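Local coordinates for sucrose 6(F)-phosphate phosphorylase (Thermoanaerobacterium thermosaccharolyticum DSM 571, PDB 6S9V), which is a phosphorylase of the alpha-amylase-like kind, an enzyme built around a TIM-barrel catalytic domain, at residues 56-61 and 69-74. Sequence-based numbering, arbitrary orientation.
Sequences PPFPSS and ITYSEI
Phe58 and Tyr71 form a T-shaped (edge-to-face) pair inside the loop that joins strand 51-54 of the TIM barrel to helix 81-88. Followed outward, the Phe58 side chain first meets backbone: its CB lies 3.2 Å from Thr70 O, a buried carbonyl oxygen without a hydrogen-bond partner in the model. Phe58 CG lies near both Thr70 O and Tyr71 CD2. With CG beside the backbone N (chi1 -37°), the ring turns one face to Tyr71, whose CD2 stands over the ring centre. The planes meet at 59°. Phe58 CD2 and CE2 both lie against Tyr71 CD2 and CE2, Tyr71 CD2 coming to 3.6 Å from Phe58 CE2. Pro57 CD covers the opposite face toward the rim. Phe58 CD1 has Glu73 O near the ring plane, and Ile74 CD1 4.0 Å away; Phe58 CE1 lies between Tyr71 CD2 and Ile74 CD1, and the tip, Phe58 CZ, meets Tyr71 CD2 at 3.8 Å. Trp81 of the following helix touches both Phe58 and Ile74. Tyr71 OH accepts a hydrogen bond from the backbone N-H of Met98, just after strand 92-97. Pro59 continues the packing, its CG 3.3 Å from Glu73 OE2. The same proline also makes the hydrogen bond across the two segments: Ile69 N donates to Pro59 O at 2.7 Å, nearly straight at 177°.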
ATOM      1  N   PRO A  56       8.894  -3.883  -3.696  1.00 18.43           N
ATOM      2  CA  PRO A  56      10.319  -3.504  -3.923  1.00 17.72           C
ATOM      3  C   PRO A  56      11.132  -4.616  -4.555  1.00 18.66           C
ATOM      4  O   PRO A  56      11.342  -5.677  -3.945  1.00 18.20           O
ATOM      5  CB  PRO A  56      10.813  -3.178  -2.506  1.00 17.64           C
ATOM      6  CG  PRO A  56       9.596  -2.656  -1.813  1.00 19.48           C
ATOM      7  CD  PRO A  56       8.422  -3.449  -2.366  1.00 19.32           C
ATOM      8  N   PRO A  57      11.609  -4.408  -5.789  1.00 18.55           N
ATOM      9  CA  PRO A  57      12.421  -5.418  -6.486  1.00 16.77           C
ATOM     10  C   PRO A  57      13.924  -5.161  -6.465  1.00 17.20           C
ATOM     11  O   PRO A  57      14.639  -5.802  -7.241  1.00 18.55           O
ATOM     12  CB  PRO A  57      11.889  -5.308  -7.921  1.00 18.80           C
ATOM     13  CG  PRO A  57      11.660  -3.814  -8.073  1.00 20.44           C
ATOM     14  CD  PRO A  57      11.170  -3.340  -6.710  1.00 19.87           C
ATOM     15  N   PHE A  58      14.409  -4.245  -5.633  1.00 17.75           N
ATOM     16  CA  PHE A  58      15.829  -3.930  -5.575  1.00 16.92           C
ATOM     17  C   PHE A  58      16.537  -4.872  -4.611  1.00 17.40           C
ATOM     18  O   PHE A  58      15.904  -5.457  -3.727  1.00 17.95           O
ATOM     19  CB  PHE A  58      16.002  -2.469  -5.165  1.00 16.80           C
ATOM     20  CG  PHE A  58      14.955  -1.579  -5.761  1.00 19.39           C
ATOM     21  CD1 PHE A  58      14.980  -1.273  -7.108  1.00 20.01           C
ATOM     22  CD2 PHE A  58      13.911  -1.098  -4.992  1.00 21.00           C
ATOM     23  CE1 PHE A  58      14.000  -0.483  -7.666  1.00 17.89           C
ATOM     24  CE2 PHE A  58      12.933  -0.299  -5.546  1.00 20.03           C
ATOM     25  CZ  PHE A  58      12.970  -0.010  -6.886  1.00 17.28           C
ATOM     26  N   PRO A  59      17.847  -5.059  -4.767  1.00 18.80           N
ATOM     27  CA  PRO A  59      18.594  -5.851  -3.778  1.00 19.00           C
ATOM     28  C   PRO A  59      18.331  -5.307  -2.387  1.00 19.31           C
ATOM     29  O   PRO A  59      18.386  -4.098  -2.159  1.00 20.01           O
ATOM     30  CB  PRO A  59      20.059  -5.672  -4.190  1.00 20.65           C
ATOM     31  CG  PRO A  59      20.021  -5.186  -5.594  1.00 23.63           C
ATOM     32  CD  PRO A  59      18.745  -4.411  -5.744  1.00 21.70           C
ATOM     33  N   SER A  60      18.022  -6.206  -1.456  1.00 18.18           N
ATOM     34  CA  SER A  60      17.553  -5.807  -0.137  1.00 17.96           C
ATOM     35  C   SER A  60      18.094  -6.764   0.910  1.00 18.78           C
ATOM     36  O   SER A  60      18.244  -7.963   0.660  1.00 20.25           O
ATOM     37  CB  SER A  60      16.023  -5.773  -0.100  1.00 19.26           C
ATOM     38  OG  SER A  60      15.513  -5.549   1.199  1.00 21.52           O
ATOM     39  N   SER A  61      18.357  -6.233   2.102  1.00 18.57           N
ATOM     40  CA  SER A  61      18.931  -7.044   3.170  1.00 20.21           C
ATOM     41  C   SER A  61      17.923  -7.453   4.245  1.00 20.68           C
ATOM     42  O   SER A  61      18.331  -7.969   5.296  1.00 21.19           O
ATOM     43  CB  SER A  61      20.099  -6.303   3.821  1.00 21.06           C
ATOM     44  OG  SER A  61      19.660  -5.194   4.576  1.00 19.66           O
ATOM     45  N   ILE A  69      19.365  -1.977  -0.796  1.00 19.19           N
ATOM     46  CA  ILE A  69      20.806  -1.734  -0.823  1.00 18.87           C
ATOM     47  C   ILE A  69      21.172  -0.699  -1.874  1.00 20.54           C
ATOM     48  O   ILE A  69      22.075   0.118  -1.662  1.00 20.02           O
ATOM     49  CB  ILE A  69      21.534  -3.074  -1.070  1.00 17.85           C
ATOM     50  CG1 ILE A  69      21.304  -4.022   0.113  1.00 17.87           C
ATOM     51  CG2 ILE A  69      23.030  -2.862  -1.304  1.00 19.40           C
ATOM     52  CD1 ILE A  69      21.804  -5.435  -0.132  1.00 20.17           C
ATOM     53  N   THR A  70      20.491  -0.741  -3.015  1.00 21.51           N
ATOM     54  CA  THR A  70      20.726   0.178  -4.116  1.00 22.08           C
ATOM     55  C   THR A  70      19.486   0.153  -4.992  1.00 20.80           C
ATOM     56  O   THR A  70      18.767  -0.850  -5.034  1.00 20.74           O
ATOM     57  CB  THR A  70      21.968  -0.206  -4.935  1.00 23.07           C
ATOM     58  OG1 THR A  70      22.115   0.692  -6.045  1.00 22.88           O
ATOM     59  CG2 THR A  70      21.854  -1.627  -5.475  1.00 22.72           C
ATOM     60  N   TYR A  71      19.235   1.269  -5.676  1.00 20.29           N
ATOM     61  CA  TYR A  71      18.190   1.341  -6.687  1.00 21.48           C
ATOM     62  C   TYR A  71      18.738   1.287  -8.110  1.00 21.82           C
ATOM     63  O   TYR A  71      17.957   1.327  -9.067  1.00 21.27           O
ATOM     64  CB  TYR A  71      17.367   2.621  -6.530  1.00 20.87           C
ATOM     65  CG  TYR A  71      16.616   2.760  -5.227  1.00 20.66           C
ATOM     66  CD1 TYR A  71      17.218   3.332  -4.113  1.00 20.77           C
ATOM     67  CD2 TYR A  71      15.294   2.354  -5.122  1.00 22.84           C
ATOM     68  CE1 TYR A  71      16.526   3.493  -2.934  1.00 20.36           C
ATOM     69  CE2 TYR A  71      14.593   2.500  -3.933  1.00 24.94           C
ATOM     70  CZ  TYR A  71      15.216   3.063  -2.844  1.00 21.83           C
ATOM     71  OH  TYR A  71      14.509   3.218  -1.673  1.00 21.15           O
ATOM     72  N   SER A  72      20.056   1.211  -8.269  1.00 20.88           N
ATOM     73  CA  SER A  72      20.660   1.263  -9.596  1.00 21.57           C
ATOM     74  C   SER A  72      20.581  -0.070 -10.325  1.00 19.45           C
ATOM     75  O   SER A  72      20.959  -0.142 -11.498  1.00 21.30           O
ATOM     76  CB  SER A  72      22.115   1.727  -9.487  1.00 29.99           C
ATOM     77  OG  SER A  72      22.873   0.823  -8.701  1.00 38.54           O
ATOM     78  N   GLU A  73      20.098  -1.120  -9.670  1.00 19.27           N
ATOM     79  CA  GLU A  73      19.855  -2.385 -10.339  1.00 20.79           C
ATOM     80  C   GLU A  73      18.651  -3.056  -9.699  1.00 20.05           C
ATOM     81  O   GLU A  73      18.303  -2.797  -8.542  1.00 20.19           O
ATOM     82  CB  GLU A  73      21.063  -3.332 -10.284  1.00 24.20           C
ATOM     83  CG  GLU A  73      21.410  -3.792  -8.896  1.00 28.51           C
ATOM     84  CD  GLU A  73      22.355  -4.987  -8.864  1.00 34.90           C
ATOM     85  OE1 GLU A  73      23.019  -5.288  -9.887  1.00 38.73           O
ATOM     86  OE2 GLU A  73      22.437  -5.618  -7.792  1.00 34.53           O
ATOM     87  N   ILE A  74      18.029  -3.925 -10.474  1.00 20.17           N
ATOM     88  CA  ILE A  74      17.015  -4.833  -9.955  1.00 19.08           C
ATOM     89  C   ILE A  74      17.723  -6.033  -9.339  1.00 19.29           C
ATOM     90  O   ILE A  74      18.775  -6.470  -9.821  1.00 20.78           O
ATOM     91  CB  ILE A  74      16.051  -5.250 -11.084  1.00 18.63           C
ATOM     92  CG1 ILE A  74      15.295  -4.022 -11.618  1.00 20.11           C
ATOM     93  CG2 ILE A  74      15.106  -6.346 -10.603  1.00 18.99           C
ATOM     94  CD1 ILE A  74      14.524  -3.239 -10.572  1.00 20.96           C
TER